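Local coordinates for protein putative glycosidase ph117-related (Bacteroides thetaiotaomicron, PDB 5A7V) that probably acts on mannosides as a family GH130 glycosidase or phosphorylase, and binds two mannose units in a pocket at its centre, at residues F77-T82 with S368-A373; E145-A150 with F348-V353; C202-I207 with L270-P275. All coordinates share one frame; numbering follows the deposited sequence.

Contact 1 (F77-T82 with S368-A373); sequences FNPAAT and SKVGMA. With MAN (alpha-D-mannopyranose), chain E.
Phe77 carries CG between its backbone N and carbonyl carbon (chi1 60°), a torsion that directs the ring away from strand 369-373 while its root stays against it. Val370 has CG1 anti to its own N (chi1 177°), and this spreads the two methyls over Phe77 and Pro79, two residues apart. CG2 of Val370 rests on Phe77, 3.7 Å from its CA, and CG1 meets CG of Pro79 at 3.9 Å as the two side chains slide past each other in opposite directions. The carbonyl O of Lys369 lies 3.6 Å from Phe77 CB and also accepts a CA-H...O contact from Phe77. A classic beta bulge at Ser368 and Lys369, facing Cys365, starts this strand. Ser368 turns its hydroxyl away to Asp75 and Gln341.

The next residue, Asn78, starts away from strand 369-373 and gives ND2 to O4 of the chain E mannose at 3.0 Å in a nearly straight bond (171°); ND2 also bonds Asp146. This contact joins the first and last sheets of the GH130 five-bladed propeller. Van der Waals and CA-H...O contacts make the seam, with the Ser368-Thr76 backbone bond just beside it, which leaves the amide of Asn78 for the sugar.

Contact 2 (E145-A150 with F348-V353); sequences EDPRIA and FIEGMV. With MAN (alpha-D-mannopyranose), chain D; BMA (beta-D-mannopyranose), chain C; MAN (alpha-D-mannopyranose), chain E.
Arg148 and Glu350, with CA atoms 6.3 Å apart, mark the closest backbone approach of strands 145-150 and 348-353, the innermost strands of two sheets in the five-bladed beta-propeller typical of GH130. The strand segments run in nearly the same direction, 26° apart, with their axes 6.7 Å from each other at the closest point. That is too wide for direct pairing, and a water fills the step: it accepts from Ile149 N at 3.0 Å and donates to Glu350 O at 2.9 Å. A classic beta bulge at Glu350 and Gly351, facing Tyr362, lies at the same level.

Side chains fill the end nearer the sugars. Glu350 has CG anti to its N (chi1 -167°) and an extended chain, which carries the carboxylate across to Asp146 and Pro147. It crosses Arg148 at about a right angle, and the guanidinium lies stacked on the carboxylate with the planes 11° apart and CG of Glu350 over one face. Any salt bridge is long, with OE2 well out of the guanidinium plane and its position doubtful; the attraction is probably electrostatic alone. Glu350 OE1 is buried without a partner. Arg148 spends its N-H groups elsewhere: NE goes to Gly274 O, NH2 to Cys273 O, and NH1 reaches back to Asp146 O at 2.9 Å from above the carbonyl plane.

Toward the pocket, the Phe348 ring stands nearly perpendicular to the guanidinium, CE2 lying 3.7 Å from Arg148 NH2, and offers one face to the chain E mannose. Glu145 serves the second sugar site, its OE2 lying 2.6 Å from O4 of the beta-mannose. Asp146, paired with Arg93, meets the chain E sugar, its OD2 lying 2.7 Å from O3.

Contact 3 (C202-I207 with L270-P275); sequences CKSGSI and LTECGP. With MAN (alpha-D-mannopyranose), chain E; MAN (alpha-D-mannopyranose), chain D; BMA (beta-D-mannopyranose), chain C.
Glu272 OE2 accepts two hydrogen bonds: Ser204 OG donates to the anti lone pair of Glu272 OE2 (2.6 Å), and O2 of the chain E mannose donates to the same oxygen at 2.6 Å as well. The other carboxylate oxygen of Glu272, OE1, lies 2.7 Å from the anomeric hydroxyl O1 of the same sugar. Glu272 therefore spans two neighbouring hydroxyls, while the serine limits rotation of the carboxylate. The glutamate gets there with CG anti to its N (chi1 177°) and an extended chain.

Lys203 passes obliquely across it, with CD close to both Glu272 OE2 and the sugar O2. A bend at chi3 then carries NZ beyond the glutamate to the second mannose site, where the sugar is modelled in both anomeric forms; Lys203 NZ donates to O6 of either form at 2.9 Å, and its bonds to the ring oxygens are weak.

Behind this first shell, Cys273 points its CB at segment 202-207, 3.4 Å from Ser204 O and 3.2 Å from Ser206 OG. Two residues further along each segment, Ser206 OG sits between two carbonyls, 2.9 Å from Gly274 O and 3.0 Å from Pro275 O; its single proton may serve either. The touching parts, 203-206 and 272-275, run 44° apart. Further out, Ser204 and Ser206 pair through their backbones with Gly230 and Tyr228, and Glu272 pairs with Asn289. Inner strands of neighbouring blades converging on a central sugar pocket in this way are characteristic of the GH130 beta-propeller and its mannose-binding site.

All three contacts are buried, contacts 2 and 3 nearer the centre of the chain and contact 1 reaching further out. Each touches the chain E mannose; contacts 2 and 3 also reach the second sugar site. Contact 1 runs from an inner strand to the outer strand of the last sheet and relies on van der Waals contacts, whereas contacts 2 and 3 join inner strands and are polar. Contacts 1 and 2 share the sheet formed by 347-375 and also pack directly, Pro79 O against Glu350 CG. Contact 2 touches contact 3 as well, but contacts 1 and 3 do not meet. Along the chain they nest, 3 within 2 within 1.

Contact 1 (F77-T82 with S368-A373)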
loop_
_atom_site.group_PDB
_atom_site.type_symbol
_atom_site.label_atom_id
_atom_site.label_comp_id
_atom_site.label_asym_id
_atom_site.label_seq_id
_atom_site.Cartn_x
_atom_site.Cartn_y
_atom_site.Cartn_z
ATOM N N PHE A 77 -9.591 -1.901 5.956
ATOM C CA PHE A 77 -8.169 -1.572 6.150
ATOM C C PHE A 77 -7.489 -1.424 4.788
ATOM O O PHE A 77 -8.157 -1.144 3.789
ATOM C CB PHE A 77 -7.502 -2.555 7.173
ATOM C CG PHE A 77 -7.503 -4.017 6.810
ATOM C CD1 PHE A 77 -8.683 -4.759 6.804
ATOM C CD2 PHE A 77 -6.310 -4.694 6.532
ATOM C CE1 PHE A 77 -8.659 -6.113 6.564
ATOM C CE2 PHE A 77 -6.268 -6.043 6.289
ATOM C CZ PHE A 77 -7.460 -6.769 6.300
ATOM N N ASN A 78 -6.165 -1.493 4.782
ATOM C CA ASN A 78 -5.267 -1.528 3.602
ATOM C C ASN A 78 -5.868 -0.944 2.320
ATOM O O ASN A 78 -6.344 -1.697 1.470
ATOM C CB ASN A 78 -4.757 -2.938 3.422
ATOM C CG ASN A 78 -3.846 -3.370 4.571
ATOM O OD1 ASN A 78 -3.673 -2.648 5.555
ATOM N ND2 ASN A 78 -3.334 -4.569 4.459
ATOM N N PRO A 79 -5.826 0.394 2.253
ATOM C CA PRO A 79 -6.567 1.115 1.207
ATOM C C PRO A 79 -5.701 1.619 0.067
ATOM O O PRO A 79 -4.528 1.959 0.244
ATOM C CB PRO A 79 -7.097 2.328 1.978
ATOM C CG PRO A 79 -5.984 2.640 2.922
ATOM C CD PRO A 79 -5.424 1.322 3.321
ATOM N N ALA A 80 -6.300 1.705 -1.133
ATOM C CA ALA A 80 -5.751 2.523 -2.227
ATOM C C ALA A 80 -6.363 3.909 -2.123
ATOM O O ALA A 80 -7.462 4.070 -1.582
ATOM C CB ALA A 80 -6.125 1.918 -3.565
ATOM N N ALA A 81 -5.701 4.898 -2.721
ATOM C CA ALA A 81 -6.218 6.245 -2.756
ATOM C C ALA A 81 -5.802 6.894 -4.047
ATOM O O ALA A 81 -4.696 6.694 -4.525
ATOM C CB ALA A 81 -5.789 7.069 -1.561
ATOM N N THR A 82 -6.701 7.703 -4.595
ATOM C CA THR A 82 -6.420 8.443 -5.838
ATOM C C THR A 82 -7.243 9.719 -5.891
ATOM O O THR A 82 -8.059 9.988 -5.020
ATOM C CB THR A 82 -6.564 7.510 -7.071
ATOM O OG1 THR A 82 -5.935 8.067 -8.245
ATOM C CG2 THR A 82 -8.005 7.182 -7.365
ATOM N N SER A 368 -7.440 -3.615 10.745
ATOM C CA SER A 368 -8.798 -3.422 11.251
ATOM C C SER A 368 -9.531 -2.162 10.790
ATOM O O SER A 368 -10.757 -2.214 10.614
ATOM C CB SER A 368 -8.818 -3.505 12.780
ATOM O OG SER A 368 -8.653 -4.885 13.193
ATOM N N LYS A 369 -8.814 -1.046 10.699
ATOM C CA LYS A 369 -9.379 0.268 10.374
ATOM C C LYS A 369 -8.583 0.915 9.245
ATOM O O LYS A 369 -7.429 0.513 8.977
ATOM C CB LYS A 369 -9.441 1.207 11.612
ATOM C CG LYS A 369 -10.075 0.585 12.882
ATOM C CD LYS A 369 -11.561 0.435 12.704
ATOM C CE LYS A 369 -12.437 0.237 13.949
ATOM N NZ LYS A 369 -12.217 -1.038 14.616
ATOM N N VAL A 370 -9.124 2.002 8.703
ATOM C CA VAL A 370 -8.362 2.891 7.808
ATOM C C VAL A 370 -8.066 4.202 8.525
ATOM O O VAL A 370 -8.993 4.837 9.082
ATOM C CB VAL A 370 -9.132 3.217 6.498
ATOM C CG1 VAL A 370 -8.347 4.210 5.621
ATOM C CG2 VAL A 370 -9.411 1.929 5.721
ATOM N N GLY A 371 -6.806 4.629 8.471
ATOM C CA GLY A 371 -6.392 5.909 9.010
ATOM C C GLY A 371 -5.845 6.795 7.910
ATOM O O GLY A 371 -5.475 6.321 6.814
ATOM N N MET A 372 -5.741 8.083 8.234
ATOM C CA MET A 372 -5.115 9.043 7.349
ATOM C C MET A 372 -4.209 10.004 8.111
ATOM O O MET A 372 -4.368 10.204 9.345
ATOM C CB MET A 372 -6.161 9.719 6.477
ATOM C CG MET A 372 -7.104 10.599 7.167
ATOM S SD MET A 372 -6.498 12.242 7.569
ATOM C CE MET A 372 -5.840 12.823 6.082
ATOM N N ALA A 373 -3.294 10.630 7.379
ATOM C CA ALA A 373 -2.441 11.692 7.945
ATOM C C ALA A 373 -1.984 12.618 6.794
ATOM O O ALA A 373 -2.015 12.191 5.614
ATOM C CB ALA A 373 -1.239 11.078 8.676
HETATM C C1 MAN E . 1.221 -8.610 4.871
HETATM C C2 MAN E . 0.634 -7.376 4.153
HETATM C C3 MAN E . -0.818 -7.001 4.506
HETATM C C4 MAN E . -1.069 -7.107 6.021
HETATM C C5 MAN E . 0.170 -7.581 6.803
HETATM C C6 MAN E . -0.136 -7.843 8.295
HETATM O O1 MAN E . 2.748 -8.572 4.946
HETATM O O2 MAN E . 0.724 -7.672 2.752
HETATM O O3 MAN E . -1.767 -7.838 3.872
HETATM O O4 MAN E . -1.522 -5.833 6.433
HETATM O O5 MAN E . 0.620 -8.819 6.168
HETATM O O6 MAN E . -1.092 -8.906 8.406
#

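Contact 2 (E145-A150 with F348-V353)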
loop_
_atom_site.group_PDB
_atom_site.type_symbol
_atom_site.label_atom_id
_atom_site.label_comp_id
_atom_site.label_asym_id
_atom_site.label_seq_id
_atom_site.Cartn_x
_atom_site.Cartn_y
_atom_site.Cartn_z
ATOM N N GLU A 145 -7.238 -8.239 -2.477
ATOM C CA GLU A 145 -6.661 -7.605 -1.284
ATOM C C GLU A 145 -5.725 -6.455 -1.631
ATOM O O GLU A 145 -5.090 -6.443 -2.705
ATOM C CB GLU A 145 -5.808 -8.599 -0.481
ATOM C CG GLU A 145 -6.494 -9.899 -0.165
ATOM C CD GLU A 145 -5.601 -10.937 0.472
ATOM O OE1 GLU A 145 -4.347 -10.869 0.307
ATOM O OE2 GLU A 145 -6.149 -11.919 1.081
ATOM N N ASP A 146 -5.601 -5.500 -0.733
ATOM C CA ASP A 146 -4.441 -4.607 -0.681
ATOM C C ASP A 146 -4.157 -3.846 -1.992
ATOM O O ASP A 146 -3.072 -3.928 -2.575
ATOM C CB ASP A 146 -3.177 -5.340 -0.224
ATOM C CG ASP A 146 -3.261 -6.010 1.154
ATOM O OD1 ASP A 146 -4.241 -5.803 1.870
ATOM O OD2 ASP A 146 -2.264 -6.721 1.447
ATOM N N PRO A 147 -5.159 -3.073 -2.437
ATOM C CA PRO A 147 -4.996 -2.349 -3.713
ATOM C C PRO A 147 -4.052 -1.173 -3.603
ATOM O O PRO A 147 -3.981 -0.496 -2.579
ATOM C CB PRO A 147 -6.426 -1.861 -4.026
ATOM C CG PRO A 147 -6.998 -1.623 -2.635
ATOM C CD PRO A 147 -6.450 -2.778 -1.804
ATOM N N ARG A 148 -3.351 -0.887 -4.706
ATOM C CA ARG A 148 -2.676 0.386 -4.886
ATOM C C ARG A 148 -3.134 0.923 -6.253
ATOM O O ARG A 148 -3.250 0.136 -7.194
ATOM C CB ARG A 148 -1.161 0.281 -4.926
ATOM C CG ARG A 148 -0.534 0.099 -3.561
ATOM C CD ARG A 148 -0.149 -1.236 -3.308
ATOM N NE ARG A 148 0.746 -1.455 -2.151
ATOM C CZ ARG A 148 0.597 -2.519 -1.405
ATOM N NH1 ARG A 148 -0.359 -3.360 -1.597
ATOM N NH2 ARG A 148 1.402 -2.691 -0.366
ATOM N N ILE A 149 -3.398 2.234 -6.316
ATOM C CA ILE A 149 -3.924 2.821 -7.584
ATOM C C ILE A 149 -3.053 4.005 -7.990
ATOM O O ILE A 149 -2.702 4.868 -7.182
ATOM C CB ILE A 149 -5.385 3.267 -7.457
ATOM C CG1 ILE A 149 -6.278 2.026 -7.269
ATOM C CG2 ILE A 149 -5.835 4.066 -8.682
ATOM C CD1 ILE A 149 -7.722 2.268 -6.869
ATOM N N ALA A 150 -2.708 4.010 -9.291
ATOM C CA ALA A 150 -2.054 5.140 -9.952
ATOM C C ALA A 150 -2.799 5.392 -11.261
ATOM O O ALA A 150 -3.603 4.549 -11.657
ATOM C CB ALA A 150 -0.586 4.855 -10.189
ATOM N N PHE A 348 -0.016 0.424 7.954
ATOM C CA PHE A 348 0.360 -0.192 6.674
ATOM C C PHE A 348 0.061 0.803 5.541
ATOM O O PHE A 348 -1.084 0.965 5.133
ATOM C CB PHE A 348 -0.379 -1.506 6.473
ATOM C CG PHE A 348 0.183 -2.349 5.375
ATOM C CD1 PHE A 348 1.319 -3.142 5.572
ATOM C CD2 PHE A 348 -0.382 -2.292 4.080
ATOM C CE1 PHE A 348 1.870 -3.868 4.548
ATOM C CE2 PHE A 348 0.166 -3.041 3.073
ATOM C CZ PHE A 348 1.269 -3.824 3.275
ATOM N N ILE A 349 1.101 1.527 5.121
ATOM C CA ILE A 349 0.926 2.625 4.197
ATOM C C ILE A 349 0.734 2.131 2.782
ATOM O O ILE A 349 1.436 1.240 2.318
ATOM C CB ILE A 349 2.055 3.655 4.346
ATOM C CG1 ILE A 349 3.440 3.094 4.016
ATOM C CG2 ILE A 349 2.025 4.313 5.721
ATOM C CD1 ILE A 349 4.466 4.146 3.642
ATOM N N GLU A 350 -0.248 2.750 2.101
ATOM C CA GLU A 350 -0.702 2.146 0.861
ATOM C C GLU A 350 -1.313 3.128 -0.139
ATOM O O GLU A 350 -1.313 2.790 -1.349
ATOM C CB GLU A 350 -1.678 1.040 1.192
ATOM C CG GLU A 350 -2.029 0.108 0.057
ATOM C CD GLU A 350 -2.784 -1.117 0.523
ATOM O OE1 GLU A 350 -2.515 -1.649 1.622
ATOM O OE2 GLU A 350 -3.663 -1.662 -0.215
ATOM N N GLY A 351 -1.832 4.264 0.299
ATOM C CA GLY A 351 -2.389 5.254 -0.618
ATOM C C GLY A 351 -1.836 6.638 -0.344
ATOM O O GLY A 351 -1.586 6.979 0.832
ATOM N N MET A 352 -1.651 7.444 -1.396
ATOM C CA MET A 352 -1.234 8.815 -1.218
ATOM C C MET A 352 -1.911 9.658 -2.286
ATOM O O MET A 352 -1.948 9.232 -3.464
ATOM C CB MET A 352 0.274 9.010 -1.385
ATOM C CG MET A 352 1.103 8.473 -0.301
ATOM S SD MET A 352 2.882 8.644 -0.636
ATOM C CE MET A 352 3.275 10.374 -0.382
ATOM N N VAL A 353 -2.362 10.831 -1.909
ATOM C CA VAL A 353 -2.954 11.762 -2.907
ATOM C C VAL A 353 -2.328 13.131 -2.690
ATOM O O VAL A 353 -2.289 13.627 -1.570
ATOM C CB VAL A 353 -4.498 11.862 -2.830
ATOM C CG1 VAL A 353 -5.042 12.549 -4.088
ATOM C CG2 VAL A 353 -5.153 10.508 -2.677
HETATM C C1 MAN D . -1.283 -12.896 4.702
HETATM C C2 MAN D . -1.565 -11.474 4.938
HETATM C C3 MAN D . -3.068 -11.368 4.813
HETATM C C4 MAN D . -3.637 -11.938 3.519
HETATM C C5 MAN D . -3.060 -13.309 3.217
HETATM C C6 MAN D . -3.201 -13.696 1.760
HETATM O O1 MAN D . -1.628 -13.783 5.697
HETATM O O2 MAN D . -1.011 -10.620 3.943
HETATM O O3 MAN D . -3.541 -10.016 4.899
HETATM O O4 MAN D . -5.067 -12.063 3.630
HETATM O O5 MAN D . -1.673 -13.369 3.480
HETATM O O6 MAN D . -2.570 -12.767 0.872
HETATM C C1 BMA C . -1.261 -12.791 4.845
HETATM C C2 BMA C . -1.874 -11.407 5.084
HETATM C C3 BMA C . -3.363 -11.482 4.832
HETATM C C4 BMA C . -3.633 -12.055 3.455
HETATM C C5 BMA C . -2.807 -13.320 3.194
HETATM C C6 BMA C . -2.931 -13.821 1.767
HETATM O O1 BMA C . 0.131 -12.904 5.096
HETATM O O2 BMA C . -1.321 -10.448 4.174
HETATM O O3 BMA C . -4.041 -10.179 5.000
HETATM O O4 BMA C . -5.037 -12.357 3.389
HETATM O O5 BMA C . -1.397 -13.139 3.463
HETATM O O6 BMA C . -2.526 -12.850 0.798
HETATM C C1 MAN E . 1.221 -8.610 4.871
HETATM C C2 MAN E . 0.634 -7.376 4.153
HETATM C C3 MAN E . -0.818 -7.001 4.506
HETATM C C4 MAN E . -1.069 -7.107 6.021
HETATM C C5 MAN E . 0.170 -7.581 6.803
HETATM C C6 MAN E . -0.136 -7.843 8.295
HETATM O O1 MAN E . 2.748 -8.572 4.946
HETATM O O2 MAN E . 0.724 -7.672 2.752
HETATM O O3 MAN E . -1.767 -7.838 3.872
HETATM O O4 MAN E . -1.522 -5.833 6.433
HETATM O O5 MAN E . 0.620 -8.819 6.168
HETATM O O6 MAN E . -1.092 -8.906 8.406
HETATM O O HOH W 1 -2.854 3.549 -3.727
#

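Contact 3 (C202-I207 with L270-P275)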
loop_
_atom_site.group_PDB
_atom_site.type_symbol
_atom_site.label_atom_id
_atom_site.label_comp_id
_atom_site.label_asym_id
_atom_site.label_seq_id
_atom_site.Cartn_x
_atom_site.Cartn_y
_atom_site.Cartn_z
ATOM N N CYS A 202 3.446 -13.618 -4.437
ATOM C CA CYS A 202 3.868 -12.234 -4.496
ATOM C C CYS A 202 2.713 -11.277 -4.227
ATOM O O CYS A 202 1.543 -11.662 -4.333
ATOM C CB CYS A 202 4.568 -11.941 -5.834
ATOM S SG CYS A 202 3.603 -12.282 -7.317
ATOM N N LYS A 203 3.064 -10.016 -3.958
ATOM C CA LYS A 203 2.105 -8.969 -3.602
ATOM C C LYS A 203 2.818 -7.635 -3.504
ATOM O O LYS A 203 4.051 -7.600 -3.570
ATOM C CB LYS A 203 1.343 -9.303 -2.301
ATOM C CG LYS A 203 2.253 -9.558 -1.079
ATOM C CD LYS A 203 1.451 -9.769 0.224
ATOM C CE LYS A 203 0.602 -11.000 0.171
ATOM N NZ LYS A 203 -0.215 -11.198 1.397
ATOM N N SER A 204 2.057 -6.571 -3.371
ATOM C CA SER A 204 2.550 -5.228 -2.994
ATOM C C SER A 204 3.355 -4.554 -4.116
ATOM O O SER A 204 4.590 -4.551 -4.100
ATOM C CB SER A 204 3.315 -5.281 -1.667
ATOM O OG SER A 204 2.429 -5.732 -0.654
ATOM N N GLY A 205 2.607 -4.002 -5.086
ATOM C CA GLY A 205 3.193 -3.376 -6.271
ATOM C C GLY A 205 3.036 -1.879 -6.304
ATOM O O GLY A 205 1.894 -1.373 -6.323
ATOM N N SER A 206 4.153 -1.147 -6.363
ATOM C CA SER A 206 4.237 0.333 -6.335
ATOM C C SER A 206 4.776 0.850 -7.675
ATOM O O SER A 206 5.994 0.868 -7.937
ATOM C CB SER A 206 5.213 0.731 -5.220
ATOM O OG SER A 206 4.779 0.264 -3.937
ATOM N N ILE A 207 3.840 1.234 -8.548
ATOM C CA ILE A 207 4.171 1.798 -9.857
ATOM C C ILE A 207 4.811 3.168 -9.687
ATOM O O ILE A 207 4.448 3.938 -8.795
ATOM C CB ILE A 207 2.937 1.798 -10.769
ATOM C CG1 ILE A 207 2.436 0.394 -11.012
ATOM C CG2 ILE A 207 3.197 2.502 -12.101
ATOM C CD1 ILE A 207 1.116 0.271 -11.761
ATOM N N LEU A 270 10.691 -7.858 7.086
ATOM C CA LEU A 270 10.099 -7.594 5.735
ATOM C C LEU A 270 10.436 -6.160 5.377
ATOM O O LEU A 270 10.556 -5.274 6.254
ATOM C CB LEU A 270 8.582 -7.724 5.759
ATOM C CG LEU A 270 7.988 -9.046 6.145
ATOM C CD1 LEU A 270 6.460 -8.911 6.262
ATOM C CD2 LEU A 270 8.357 -10.164 5.204
ATOM N N THR A 271 10.544 -5.949 4.056
ATOM C CA THR A 271 10.608 -4.609 3.413
ATOM C C THR A 271 9.556 -4.625 2.294
ATOM O O THR A 271 9.850 -5.067 1.167
ATOM C CB THR A 271 12.023 -4.283 2.817
ATOM O OG1 THR A 271 12.422 -5.369 1.972
ATOM C CG2 THR A 271 13.076 -4.117 3.911
ATOM N N GLU A 272 8.359 -4.194 2.610
ATOM C CA GLU A 272 7.196 -4.454 1.763
ATOM C C GLU A 272 6.707 -3.142 1.171
ATOM O O GLU A 272 6.407 -2.170 1.842
ATOM C CB GLU A 272 6.076 -5.078 2.590
ATOM C CG GLU A 272 4.790 -5.313 1.771
ATOM C CD GLU A 272 3.799 -6.246 2.401
ATOM O OE1 GLU A 272 3.912 -6.484 3.658
ATOM O OE2 GLU A 272 2.944 -6.791 1.676
ATOM N N CYS A 273 6.662 -3.109 -0.164
ATOM C CA CYS A 273 6.307 -1.872 -0.908
ATOM C C CYS A 273 5.006 -1.279 -0.418
ATOM O O CYS A 273 4.072 -1.999 -0.127
ATOM C CB CYS A 273 6.304 -2.161 -2.413
ATOM S SG CYS A 273 7.947 -2.582 -3.062
ATOM N N GLY A 274 4.937 0.058 -0.354
ATOM C CA GLY A 274 3.755 0.761 0.109
ATOM C C GLY A 274 2.954 1.418 -1.049
ATOM O O GLY A 274 2.593 0.699 -2.006
ATOM N N PRO A 275 2.725 2.716 -0.983
ATOM C CA PRO A 275 1.994 3.374 -2.075
ATOM C C PRO A 275 2.851 3.450 -3.351
ATOM O O PRO A 275 4.011 3.061 -3.364
ATOM C CB PRO A 275 1.738 4.773 -1.531
ATOM C CG PRO A 275 2.814 5.001 -0.525
ATOM C CD PRO A 275 3.159 3.682 0.060
HETATM C C1 MAN E . 1.221 -8.610 4.871
HETATM C C2 MAN E . 0.634 -7.376 4.153
HETATM C C3 MAN E . -0.818 -7.001 4.506
HETATM C C4 MAN E . -1.069 -7.107 6.021
HETATM C C5 MAN E . 0.170 -7.581 6.803
HETATM C C6 MAN E . -0.136 -7.843 8.295
HETATM O O1 MAN E . 2.748 -8.572 4.946
HETATM O O2 MAN E . 0.724 -7.672 2.752
HETATM O O3 MAN E . -1.767 -7.838 3.872
HETATM O O4 MAN E . -1.522 -5.833 6.433
HETATM O O5 MAN E . 0.620 -8.819 6.168
HETATM O O6 MAN E . -1.092 -8.906 8.406
HETATM C C1 MAN D . -1.283 -12.896 4.702
HETATM C C2 MAN D . -1.565 -11.474 4.938
HETATM C C3 MAN D . -3.068 -11.368 4.813
HETATM C C4 MAN D . -3.637 -11.938 3.519
HETATM C C5 MAN D . -3.060 -13.309 3.217
HETATM C C6 MAN D . -3.201 -13.696 1.760
HETATM O O1 MAN D . -1.628 -13.783 5.697
HETATM O O2 MAN D . -1.011 -10.620 3.943
HETATM O O3 MAN D . -3.541 -10.016 4.899
HETATM O O4 MAN D . -5.067 -12.063 3.630
HETATM O O5 MAN D . -1.673 -13.369 3.480
HETATM O O6 MAN D . -2.570 -12.767 0.872
HETATM C C1 BMA C . -1.261 -12.791 4.845
HETATM C C2 BMA C . -1.874 -11.407 5.084
HETATM C C3 BMA C . -3.363 -11.482 4.832
HETATM C C4 BMA C . -3.633 -12.055 3.455
HETATM C C5 BMA C . -2.807 -13.320 3.194
HETATM C C6 BMA C . -2.931 -13.821 1.767
HETATM O O1 BMA C . 0.131 -12.904 5.096
HETATM O O2 BMA C . -1.321 -10.448 4.174
HETATM O O3 BMA C . -4.041 -10.179 5.000
HETATM O O4 BMA C . -5.037 -12.357 3.389
HETATM O O5 BMA C . -1.397 -13.139 3.463
HETATM O O6 BMA C . -2.526 -12.850 0.798
#